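Local coordinates for protein PpBBE-like 1 D396N (Physcomitrella patens subsp. patens, PDB 6EO5) that probably oxidises cellobiose, as a flavin-dependent oxidase of the berberine bridge enzyme-like group in the VAO family, with a bi-covalently attached FAD, at residues F384-S389 against T424-Q429; K334-N339 against V418-A423; P221-K226 against G273-L278; I253-Y258 against S265-T270. One frame throughout, in Å; residues are numbered along the deposited sequence.

Contact 1 (F384-S389 against T424-Q429); sequences FIHRNS and TGQAYQ. With FAD (flavin-adenine dinucleotide), chain C.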
# COMPACT_ATOMS: atom_id res chain seq x y z
N PHE A 384 -9.55 6.03 6.87
CA PHE A 384 -8.43 5.32 7.48
C PHE A 384 -8.46 5.56 8.99
O PHE A 384 -8.30 6.70 9.44
CB PHE A 384 -7.10 5.78 6.87
CG PHE A 384 -5.94 4.91 7.24
CD1 PHE A 384 -5.23 5.14 8.42
CD2 PHE A 384 -5.57 3.84 6.43
CE1 PHE A 384 -4.16 4.32 8.77
CE2 PHE A 384 -4.50 3.02 6.78
CZ PHE A 384 -3.79 3.28 7.95
N ILE A 385 -8.63 4.48 9.75
CA ILE A 385 -8.92 4.58 11.18
C ILE A 385 -7.71 4.30 12.07
O ILE A 385 -7.74 4.66 13.26
CB ILE A 385 -10.08 3.63 11.58
CG1 ILE A 385 -9.66 2.16 11.43
CG2 ILE A 385 -11.34 3.93 10.75
CD1 ILE A 385 -10.64 1.17 12.06
N HIS A 386 -6.66 3.69 11.54
CA HIS A 386 -5.57 3.17 12.36
C HIS A 386 -4.64 4.32 12.76
O HIS A 386 -3.55 4.50 12.23
CB HIS A 386 -4.85 2.07 11.61
CG HIS A 386 -5.78 1.16 10.87
ND1 HIS A 386 -6.64 0.30 11.52
CD2 HIS A 386 -6.02 1.02 9.55
CE1 HIS A 386 -7.36 -0.35 10.62
NE2 HIS A 386 -7.00 0.06 9.42
N ARG A 387 -5.11 5.10 13.73
CA ARG A 387 -4.44 6.33 14.12
C ARG A 387 -3.89 6.27 15.54
O ARG A 387 -3.55 7.32 16.10
CB ARG A 387 -5.40 7.51 13.99
CG ARG A 387 -6.08 7.61 12.64
CD ARG A 387 -5.09 8.07 11.60
NE ARG A 387 -5.76 8.42 10.35
CZ ARG A 387 -5.11 8.91 9.30
NH1 ARG A 387 -3.80 9.11 9.37
NH2 ARG A 387 -5.77 9.20 8.18
N ASN A 388 -3.80 5.07 16.14
CA ASN A 388 -3.42 4.96 17.55
C ASN A 388 -2.55 3.74 17.84
O ASN A 388 -2.51 3.27 18.99
CB ASN A 388 -4.66 4.94 18.44
CG ASN A 388 -4.37 5.43 19.84
OD1 ASN A 388 -3.69 6.45 20.04
ND2 ASN A 388 -4.88 4.72 20.83
N SER A 389 -1.85 3.21 16.85
CA SER A 389 -0.99 2.05 17.03
C SER A 389 0.46 2.48 17.18
O SER A 389 0.86 3.58 16.80
CB SER A 389 -1.10 1.12 15.82
OG SER A 389 -0.46 1.76 14.72
N THR A 424 -4.04 -6.09 18.78
CA THR A 424 -5.40 -5.70 18.47
C THR A 424 -5.96 -6.63 17.40
O THR A 424 -5.26 -7.50 16.86
CB THR A 424 -5.48 -4.25 17.96
OG1 THR A 424 -5.07 -4.20 16.59
CG2 THR A 424 -4.59 -3.32 18.78
N GLY A 425 -7.23 -6.41 17.06
CA GLY A 425 -7.86 -7.05 15.93
C GLY A 425 -7.90 -6.22 14.66
O GLY A 425 -8.57 -6.61 13.71
N GLN A 426 -7.22 -5.07 14.62
CA GLN A 426 -7.24 -4.27 13.40
C GLN A 426 -6.12 -4.69 12.46
O GLN A 426 -5.08 -5.20 12.89
CB GLN A 426 -7.13 -2.79 13.71
CG GLN A 426 -7.94 -2.32 14.89
CD GLN A 426 -7.21 -1.21 15.67
OE1 GLN A 426 -6.70 -0.23 15.08
NE2 GLN A 426 -7.12 -1.38 16.99
N ALA A 427 -6.35 -4.47 11.18
CA ALA A 427 -5.41 -4.82 10.13
C ALA A 427 -5.32 -3.67 9.13
O ALA A 427 -6.18 -2.80 9.09
CB ALA A 427 -5.82 -6.12 9.42
N TYR A 428 -4.26 -3.71 8.31
CA TYR A 428 -3.95 -2.65 7.34
C TYR A 428 -4.44 -3.07 5.96
O TYR A 428 -3.98 -4.08 5.41
CB TYR A 428 -2.44 -2.38 7.34
CG TYR A 428 -1.96 -1.36 6.31
CD1 TYR A 428 -2.67 -0.18 6.09
CD2 TYR A 428 -0.78 -1.57 5.60
CE1 TYR A 428 -2.23 0.75 5.16
CE2 TYR A 428 -0.33 -0.65 4.67
CZ TYR A 428 -1.05 0.51 4.45
OH TYR A 428 -0.59 1.42 3.53
N GLN A 429 -5.35 -2.27 5.39
CA GLN A 429 -6.08 -2.70 4.20
C GLN A 429 -5.23 -2.72 2.93
O GLN A 429 -5.67 -3.31 1.93
CB GLN A 429 -7.30 -1.80 3.99
CG GLN A 429 -7.03 -0.31 4.13
CD GLN A 429 -7.35 0.22 5.52
OE1 GLN A 429 -6.93 -0.36 6.54
NE2 GLN A 429 -8.10 1.32 5.57
PA FAD C . -3.80 -2.77 -7.67
O1A FAD C . -3.82 -4.29 -7.55
O2A FAD C . -3.80 -2.32 -9.11
O5B FAD C . -4.98 -2.04 -6.85
C5B FAD C . -5.37 -2.49 -5.57
C4B FAD C . -6.85 -2.19 -5.32
O4B FAD C . -7.14 -0.84 -5.62
C3B FAD C . -7.76 -3.03 -6.21
O3B FAD C . -8.96 -3.27 -5.51
C2B FAD C . -8.04 -2.11 -7.36
O2B FAD C . -9.24 -2.43 -8.01
C1B FAD C . -8.07 -0.75 -6.68
N9A FAD C . -7.74 0.31 -7.66
C8A FAD C . -6.63 0.36 -8.47
N7A FAD C . -6.70 1.46 -9.24
C5A FAD C . -7.84 2.12 -8.95
C6A FAD C . -8.39 3.28 -9.44
N6A FAD C . -7.76 3.96 -10.39
N1A FAD C . -9.59 3.74 -8.95
C2A FAD C . -10.24 3.01 -7.97
N3A FAD C . -9.69 1.85 -7.48
C4A FAD C . -8.51 1.41 -7.96
N1 FAD C . 2.13 -0.77 1.03
C2 FAD C . 2.56 0.33 1.79
O2 FAD C . 1.77 1.05 2.43
N3 FAD C . 3.91 0.62 1.82
C4 FAD C . 4.82 -0.15 1.13
O4 FAD C . 6.01 0.15 1.17
C4X FAD C . 4.39 -1.23 0.38
N5 FAD C . 5.30 -1.97 -0.34
C5X FAD C . 4.86 -2.83 -1.33
C6 FAD C . 5.79 -3.46 -2.15
C7 FAD C . 5.41 -4.25 -3.24
C7M FAD C . 6.45 -4.91 -4.12
C8 FAD C . 4.03 -4.50 -3.43
C8M FAD C . 3.54 -5.43 -4.52
C9 FAD C . 3.11 -3.92 -2.54
C9A FAD C . 3.50 -3.07 -1.49
N10 FAD C . 2.61 -2.52 -0.56
C10 FAD C . 3.03 -1.52 0.30
C1' FAD C . 1.14 -2.76 -0.64
C2' FAD C . 0.51 -1.72 -1.56
O2' FAD C . 0.34 -0.47 -0.93
C3' FAD C . -0.83 -2.22 -2.02
O3' FAD C . -0.58 -3.44 -2.68
C4' FAD C . -1.50 -1.20 -2.93
O4' FAD C . -2.90 -1.30 -2.78
C5' FAD C . -1.07 -1.41 -4.38
O5' FAD C . -1.76 -0.57 -5.29
P FAD C . -1.71 -0.94 -6.86
O1P FAD C . -2.37 0.16 -7.66
O2P FAD C . -0.33 -1.26 -7.37
O3P FAD C . -2.45 -2.37 -6.90
O HOH W 1 -9.51 2.35 7.89
O HOH W 2 -4.85 2.39 15.54
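His-386 meets Gln-426 and Gln-429 where two loops run in opposite directions, with 7.7 Å between CA of His-386 and CA of Gln-426, a spacing that leaves the bridging to side chains and water. His-386 is the centre of an inverse gamma turn, and its CG lies anti to the carbonyl carbon (chi1 -41°), which aims the imidazole at 424-429. There NE2 donates to OE1 of Gln-429 at 2.9 Å, reaching a lone pair in the carbonyl plane while the acceptor stays near the plane of the ring; the bond is bent (141° at the hydrogen), and ring and amide stand 80° apart. The other glutamine is turned differently: the Gln-426 amide lies nearly coplanar with the imidazole, its OE1 at the ring edge 3.6 Å from ND1 of His-386. A leucine in place of His-386 would probably leave Gln-429 OE1 without its donor and the amide less firmly oriented. Water joins the loops twice, once between Ile-385 N and Gln-429 NE2, once between Asn-388 N and Gln-426 OE1. Nearer the cofactor, CE2 of Phe-384 touches CE1 of Tyr-428 at 3.6 Å, edge against edge. The Tyr-428 hydroxyl donates to O2 of FAD at 2.6 Å and is also hydrogen-bonded to Gly-155 N. Gln-429 NE2 has a further partner in Gly-199 O, so both ends of this buried amide are engaged. Donation to O2 would be expected to polarise the flavin C2 carbonyl, consistent with stabilising negative charge around N1 and O2 in the reduced cofactor.

Contact 2 (K334-N339 against V418-A423); sequences KSIYVN and VVRTYA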
# COMPACT_ATOMS: atom_id res chain seq x y z
N LYS A 334 -0.87 -11.61 5.62
CA LYS A 334 -1.80 -11.12 6.64
C LYS A 334 -1.16 -9.94 7.35
O LYS A 334 0.05 -9.70 7.23
CB LYS A 334 -2.17 -12.23 7.64
CG LYS A 334 -2.65 -13.51 6.97
CD LYS A 334 -3.00 -14.63 7.95
CE LYS A 334 -4.22 -14.31 8.78
NZ LYS A 334 -5.48 -14.25 7.98
N SER A 335 -1.96 -9.16 8.08
CA SER A 335 -1.39 -8.05 8.84
C SER A 335 -2.16 -7.86 10.14
O SER A 335 -3.24 -8.44 10.35
CB SER A 335 -1.38 -6.75 8.02
OG SER A 335 -2.66 -6.13 8.01
N ILE A 336 -1.60 -7.03 11.03
CA ILE A 336 -2.22 -6.73 12.31
C ILE A 336 -1.61 -5.45 12.84
O ILE A 336 -0.51 -5.06 12.44
CB ILE A 336 -2.03 -7.90 13.31
CG1 ILE A 336 -3.24 -8.03 14.24
CG2 ILE A 336 -0.73 -7.76 14.07
CD1 ILE A 336 -3.23 -9.28 15.05
N TYR A 337 -2.32 -4.78 13.75
CA TYR A 337 -1.82 -3.58 14.42
C TYR A 337 -1.56 -3.86 15.90
O TYR A 337 -2.33 -4.58 16.55
CB TYR A 337 -2.79 -2.40 14.28
CG TYR A 337 -2.65 -1.65 12.98
CD1 TYR A 337 -1.58 -0.77 12.76
CD2 TYR A 337 -3.59 -1.82 11.96
CE1 TYR A 337 -1.45 -0.07 11.54
CE2 TYR A 337 -3.47 -1.15 10.75
CZ TYR A 337 -2.41 -0.28 10.54
OH TYR A 337 -2.32 0.37 9.33
N VAL A 338 -0.48 -3.29 16.42
CA VAL A 338 -0.08 -3.41 17.82
C VAL A 338 -0.06 -2.01 18.42
O VAL A 338 0.48 -1.08 17.82
CB VAL A 338 1.30 -4.07 17.97
CG1 VAL A 338 1.65 -4.22 19.44
CG2 VAL A 338 1.33 -5.42 17.26
N ASN A 339 -0.67 -1.87 19.59
CA ASN A 339 -0.74 -0.59 20.29
C ASN A 339 0.43 -0.45 21.26
O ASN A 339 1.03 -1.43 21.69
CB ASN A 339 -2.05 -0.45 21.04
CG ASN A 339 -3.23 -0.27 20.13
OD1 ASN A 339 -3.10 0.11 18.97
ND2 ASN A 339 -4.42 -0.53 20.67
N VAL A 418 -1.53 -16.40 16.87
CA VAL A 418 -0.66 -16.25 18.03
C VAL A 418 -0.50 -14.78 18.39
O VAL A 418 -0.73 -14.37 19.53
CB VAL A 418 0.71 -16.92 17.79
CG1 VAL A 418 1.67 -16.60 18.92
CG2 VAL A 418 0.55 -18.42 17.64
N VAL A 419 -0.11 -13.95 17.41
CA VAL A 419 0.09 -12.54 17.71
C VAL A 419 -1.22 -11.90 18.18
O VAL A 419 -1.21 -11.03 19.06
CB VAL A 419 0.67 -11.80 16.48
CG1 VAL A 419 0.75 -10.28 16.77
CG2 VAL A 419 2.04 -12.37 16.11
N ARG A 420 -2.35 -12.34 17.61
CA ARG A 420 -3.65 -11.73 17.93
C ARG A 420 -3.92 -11.70 19.43
O ARG A 420 -4.51 -10.74 19.94
CB ARG A 420 -4.77 -12.50 17.21
CG ARG A 420 -6.18 -12.11 17.65
CD ARG A 420 -6.44 -10.70 17.20
NE ARG A 420 -7.77 -10.22 17.55
CZ ARG A 420 -8.05 -9.46 18.60
NH1 ARG A 420 -7.09 -9.10 19.44
NH2 ARG A 420 -9.29 -9.05 18.81
N THR A 421 -3.49 -12.75 20.14
CA THR A 421 -3.64 -12.82 21.59
C THR A 421 -3.00 -11.62 22.29
O THR A 421 -3.47 -11.20 23.35
CB THR A 421 -3.02 -14.12 22.10
OG1 THR A 421 -3.82 -15.23 21.66
CG2 THR A 421 -2.91 -14.14 23.61
N TYR A 422 -1.94 -11.05 21.71
CA TYR A 422 -1.19 -10.00 22.38
C TYR A 422 -1.36 -8.63 21.74
O TYR A 422 -0.75 -7.67 22.22
CB TYR A 422 0.31 -10.37 22.43
CG TYR A 422 0.58 -11.72 23.04
CD1 TYR A 422 0.71 -11.87 24.42
CD2 TYR A 422 0.69 -12.85 22.24
CE1 TYR A 422 0.95 -13.12 24.98
CE2 TYR A 422 0.94 -14.10 22.79
CZ TYR A 422 1.07 -14.22 24.16
OH TYR A 422 1.31 -15.46 24.70
N ALA A 423 -2.18 -8.51 20.71
CA ALA A 423 -2.25 -7.27 19.93
C ALA A 423 -3.72 -6.87 19.80
O ALA A 423 -4.57 -7.24 20.62
CB ALA A 423 -1.56 -7.45 18.58
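Val-419 meets Ile-336 through its CG1, 4.0 Å from the Ile-336 CG2 methyl, and the two branches lie alongside, pointing opposite ways. At Arg-420 the contact shifts to the backbone: CD1 of Ile-336 rests 3.8 Å from CA of Arg-420, with CD of the arginine chain also beside that methyl. The isoleucine reaches so far because its chi2 is extended (170°), which carries CD1 out toward the end of the helix. The type I turn from Arg-420 to Ala-423 overlaps the bond of 2.7 Å from Tyr-422 N to Val-419 O. The turn brings the alanine methyl back to the strand, where Ala-423 CB lies 3.6 Å from Tyr-337 O and 3.8 Å from Val-338 CG2. Its third neighbour is the same CD1 of Ile-336, at 4.3 Å from Ala-423 CB, so this single methyl group bridges three consecutive strand residues. Side chain meets side chain through carbon alone. The C-terminal part of helix 405-420 thus packs on strand 331-338, an outermost strand of the seven-stranded sheet. Trp-416 extends the cover over Ile-336, while Val-419 also touches Ile-393 on strand 391-398 and Met-351 of helix 345-355.

Contact 3 (P221-K226 against G273-L278); sequences PVTHFK and GKKTSL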
# COMPACT_ATOMS: atom_id res chain seq x y z
N PRO A 221 19.57 17.47 2.68
CA PRO A 221 20.07 16.10 2.76
C PRO A 221 19.27 15.28 3.76
O PRO A 221 18.73 15.81 4.73
CB PRO A 221 21.52 16.27 3.24
CG PRO A 221 21.86 17.70 2.94
CD PRO A 221 20.59 18.46 3.07
N VAL A 222 19.22 13.97 3.51
CA VAL A 222 18.62 13.01 4.42
C VAL A 222 19.65 11.93 4.72
O VAL A 222 20.72 11.87 4.11
CB VAL A 222 17.32 12.40 3.85
CG1 VAL A 222 16.35 13.51 3.45
CG2 VAL A 222 17.64 11.48 2.67
N THR A 223 19.32 11.06 5.68
CA THR A 223 20.24 10.04 6.15
C THR A 223 19.54 8.69 6.23
O THR A 223 18.47 8.56 6.84
CB THR A 223 20.81 10.41 7.53
OG1 THR A 223 21.44 11.69 7.44
CG2 THR A 223 21.82 9.37 7.98
N HIS A 224 20.15 7.69 5.61
CA HIS A 224 19.63 6.34 5.58
C HIS A 224 20.46 5.48 6.53
O HIS A 224 21.69 5.55 6.51
CB HIS A 224 19.68 5.79 4.15
CG HIS A 224 19.39 4.33 4.05
ND1 HIS A 224 20.38 3.38 3.89
CD2 HIS A 224 18.22 3.65 4.12
CE1 HIS A 224 19.83 2.18 3.85
NE2 HIS A 224 18.53 2.31 3.98
N PHE A 225 19.80 4.70 7.37
CA PHE A 225 20.50 3.80 8.27
C PHE A 225 19.88 2.41 8.21
O PHE A 225 18.68 2.26 7.96
CB PHE A 225 20.51 4.31 9.71
CG PHE A 225 19.15 4.54 10.30
CD1 PHE A 225 18.50 5.76 10.12
CD2 PHE A 225 18.53 3.56 11.08
CE1 PHE A 225 17.26 5.99 10.69
CE2 PHE A 225 17.27 3.77 11.65
CZ PHE A 225 16.64 5.00 11.45
N LYS A 226 20.71 1.40 8.45
CA LYS A 226 20.23 0.03 8.53
C LYS A 226 21.20 -0.76 9.40
O LYS A 226 22.41 -0.76 9.15
CB LYS A 226 20.10 -0.59 7.14
CG LYS A 226 19.57 -2.02 7.12
CD LYS A 226 19.00 -2.36 5.75
CE LYS A 226 18.64 -3.83 5.64
NZ LYS A 226 17.89 -4.12 4.38
N GLY A 273 17.33 14.68 8.02
CA GLY A 273 18.31 15.46 8.75
C GLY A 273 19.70 15.04 8.34
O GLY A 273 19.90 14.14 7.52
N LYS A 274 20.69 15.73 8.92
CA LYS A 274 22.09 15.49 8.61
C LYS A 274 22.61 14.28 9.38
O LYS A 274 22.27 14.07 10.55
CB LYS A 274 22.93 16.72 8.93
CG LYS A 274 22.68 17.91 8.03
CD LYS A 274 23.37 19.15 8.56
CE LYS A 274 23.06 20.39 7.72
NZ LYS A 274 23.77 21.60 8.24
N LYS A 275 23.48 13.52 8.72
CA LYS A 275 24.02 12.30 9.32
C LYS A 275 24.70 12.58 10.66
O LYS A 275 24.61 11.77 11.59
CB LYS A 275 24.98 11.64 8.35
CG LYS A 275 25.68 10.44 8.93
CD LYS A 275 26.57 9.80 7.91
CE LYS A 275 27.43 8.74 8.54
NZ LYS A 275 28.25 8.10 7.47
N THR A 276 25.38 13.73 10.78
CA THR A 276 26.04 14.05 12.04
C THR A 276 25.06 14.27 13.19
O THR A 276 25.49 14.30 14.35
CB THR A 276 26.94 15.29 11.90
OG1 THR A 276 26.24 16.35 11.22
CG2 THR A 276 28.20 14.95 11.14
N SER A 277 23.76 14.40 12.91
CA SER A 277 22.76 14.48 13.96
C SER A 277 22.11 13.14 14.31
O SER A 277 21.36 13.07 15.29
CB SER A 277 21.66 15.48 13.55
OG SER A 277 22.15 16.80 13.52
N LEU A 278 22.40 12.06 13.56
CA LEU A 278 21.61 10.84 13.66
C LEU A 278 21.86 10.08 14.96
O LEU A 278 20.92 9.56 15.57
CB LEU A 278 21.89 9.92 12.46
CG LEU A 278 21.24 8.52 12.55
CD1 LEU A 278 19.73 8.61 12.51
CD2 LEU A 278 21.73 7.58 11.47
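Pro-221 and Gly-273, in the loop after strand 264-271, approach by backbone where strand 222-230 begins, Pro-221 O lying 3.5 Å from Gly-273 O without bonding. At Val-222 the backbone makes the approach, its CA lying 3.5 Å from Gly-273 O in a CA-H...O contact. The same carbonyl receives the polar bond of the interface: Thr-223 OG1 donates to Gly-273 O at 2.9 Å, from a position tilted 34° from the carbonyl plane. With OG1 anti to the carbonyl carbon (chi1 -57°), the threonine presents both branches to the loop, and CG2 sits 3.9 Å from Lys-275 CB and equally far from Leu-278 CD2. A valine in place of Thr-223 would probably keep much of that methyl packing but deprive Gly-273 O of its hydroxyl donor, leaving the loop less firmly tied to the strand. Lys-275 N is bonded to Glu-299 OE1 on the adjoining strand 294-300. Two residues beyond Thr-223, Phe-225 takes over, its CB 3.9 Å from Leu-278 CD2 and its CD1 within reach of both leucine methyls. The loop opens a split beta-alpha-beta unit: the chain passes from strand 264-271 through helix 279-288 to strand 294-300, with 222-230 lying between those two strands.

Contact 4 (I253-Y258 against S265-T270); sequences ISAAFY and SWLEGT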
# COMPACT_ATOMS: atom_id res chain seq x y z
N ILE A 253 12.14 10.79 11.78
CA ILE A 253 12.59 9.43 11.48
C ILE A 253 11.38 8.55 11.19
O ILE A 253 10.39 8.58 11.93
CB ILE A 253 13.43 8.85 12.64
CG1 ILE A 253 14.82 9.49 12.67
CG2 ILE A 253 13.51 7.34 12.54
CD1 ILE A 253 15.77 8.83 13.63
N SER A 254 11.46 7.78 10.12
CA SER A 254 10.52 6.70 9.84
C SER A 254 11.33 5.42 9.72
O SER A 254 12.30 5.37 8.96
CB SER A 254 9.74 6.94 8.54
OG SER A 254 8.81 8.00 8.68
N ALA A 255 10.96 4.39 10.47
CA ALA A 255 11.75 3.17 10.50
C ALA A 255 10.83 1.97 10.43
O ALA A 255 9.63 2.05 10.72
CB ALA A 255 12.61 3.08 11.77
N ALA A 256 11.41 0.85 10.04
CA ALA A 256 10.73 -0.43 9.97
C ALA A 256 11.68 -1.49 10.47
O ALA A 256 12.88 -1.43 10.21
CB ALA A 256 10.27 -0.76 8.54
N PHE A 257 11.14 -2.46 11.19
CA PHE A 257 11.92 -3.60 11.65
C PHE A 257 11.59 -4.83 10.80
O PHE A 257 10.46 -5.01 10.33
CB PHE A 257 11.63 -3.86 13.14
CG PHE A 257 12.59 -4.80 13.80
CD1 PHE A 257 13.72 -4.31 14.44
CD2 PHE A 257 12.35 -6.17 13.81
CE1 PHE A 257 14.61 -5.18 15.07
CE2 PHE A 257 13.23 -7.04 14.44
CZ PHE A 257 14.36 -6.54 15.07
N TYR A 258 12.60 -5.69 10.60
CA TYR A 258 12.47 -6.88 9.78
C TYR A 258 12.99 -8.09 10.54
O TYR A 258 13.86 -7.98 11.41
CB TYR A 258 13.20 -6.72 8.44
CG TYR A 258 13.28 -7.97 7.59
CD1 TYR A 258 14.24 -8.95 7.84
CD2 TYR A 258 12.42 -8.17 6.51
CE1 TYR A 258 14.32 -10.11 7.08
CE2 TYR A 258 12.50 -9.33 5.73
CZ TYR A 258 13.45 -10.29 6.03
OH TYR A 258 13.55 -11.44 5.27
N SER A 265 17.52 -10.35 11.09
CA SER A 265 16.69 -9.26 11.59
C SER A 265 17.41 -7.94 11.37
O SER A 265 18.64 -7.88 11.37
CB SER A 265 16.35 -9.43 13.08
OG SER A 265 17.52 -9.34 13.88
N TRP A 266 16.63 -6.87 11.18
CA TRP A 266 17.26 -5.57 11.00
C TRP A 266 16.30 -4.45 11.38
O TRP A 266 15.09 -4.63 11.45
CB TRP A 266 17.78 -5.37 9.57
CG TRP A 266 16.75 -5.21 8.45
CD1 TRP A 266 15.83 -4.19 8.30
CD2 TRP A 266 16.59 -6.06 7.30
NE1 TRP A 266 15.10 -4.38 7.15
CE2 TRP A 266 15.55 -5.51 6.51
CE3 TRP A 266 17.23 -7.22 6.86
CZ2 TRP A 266 15.14 -6.10 5.32
CZ3 TRP A 266 16.82 -7.80 5.67
CH2 TRP A 266 15.79 -7.24 4.92
N LEU A 267 16.89 -3.28 11.63
CA LEU A 267 16.15 -2.02 11.71
C LEU A 267 16.62 -1.17 10.55
O LEU A 267 17.83 -0.96 10.39
CB LEU A 267 16.40 -1.31 13.04
CG LEU A 267 15.77 0.08 13.15
CD1 LEU A 267 14.25 -0.02 13.02
CD2 LEU A 267 16.15 0.75 14.45
N GLU A 268 15.69 -0.71 9.73
CA GLU A 268 16.00 0.17 8.61
C GLU A 268 15.19 1.45 8.73
O GLU A 268 14.03 1.42 9.14
CB GLU A 268 15.73 -0.51 7.27
CG GLU A 268 16.15 0.35 6.10
CD GLU A 268 15.91 -0.30 4.75
OE1 GLU A 268 15.23 -1.36 4.71
OE2 GLU A 268 16.41 0.26 3.73
N GLY A 269 15.80 2.59 8.38
CA GLY A 269 15.10 3.84 8.56
C GLY A 269 15.68 4.99 7.77
O GLY A 269 16.80 4.94 7.26
N THR A 270 14.88 6.05 7.70
CA THR A 270 15.26 7.28 7.02
C THR A 270 15.09 8.45 7.98
O THR A 270 14.03 8.59 8.61
CB THR A 270 14.41 7.50 5.77
OG1 THR A 270 14.65 6.42 4.85
CG2 THR A 270 14.77 8.84 5.10
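Ala-255 CB packs 3.7 Å from Leu-267 CD1 in the apolar centre of beta hairpin 253-259 and 264-271, where segments 253-258 and 265-270 run antiparallel (159°). Phe-257 lies on the same face of the sheet as this pair. Its ring carries the carbonyl O of Trp-266 over one face, and CZ comes 4.0 Å from Ser-265 CB. Helix 235-246 covers this side through Trp-245 and Phe-242. On the opposite face, Tyr-258 and Trp-266 form a face-to-face stack, the tyrosine ring centroid 3.8 Å from that of the indole six-membered ring and the planes only 9° apart. The tryptophan CG sits between its backbone N and carbonyl carbon (chi1 70°), which folds the indole across the neighbouring strand; Tyr-258 CB then makes a CH-pi contact over the five-membered ring. Lys-226 adds a cation-pi partner to the indole. Three hydrogen-bonded pairs, Ser-254 with Thr-270, Ala-256 with Glu-268, and Tyr-258 with Trp-266, fix the register, each through two backbone bonds. At the polar margin Tyr-258 OH bonds Asp-260, Ser-254 OG meets Arg-161 N, and the extended Glu-268 directs OE2 to His-224 NE2. That glutamate's backbone bond, Glu-268 N to Ala-256 O, is nearly straight and measures 2.9 Å.

In the fold
Contacts 2, 3 and 4 reach the same seven-stranded antiparallel sheet, contact 2 at its outermost strand 331-338. Contacts 3 and 4, with centres 13 Å apart, lie on neighbouring strands, 222-230 for contact 3 and 264-271 for contact 4, bonded through Phe-225 O and Gly-269 N; 253-258 with 265-270 is nested inside the loop closed by contact 3. Both close before contacts 1 and 2 open. These later two alternate along the chain (334-339, 384-389, 418-423, 424-429); their centres are 10 Å apart because 424-429 continues from 418-423 and bonds to strand 331-338 through Thr-424 and Tyr-428. The centres of contacts 1 and 3 are 29 Å apart. Contact 1, in loops beside strand 331-338, reaches the FAD through Tyr-428.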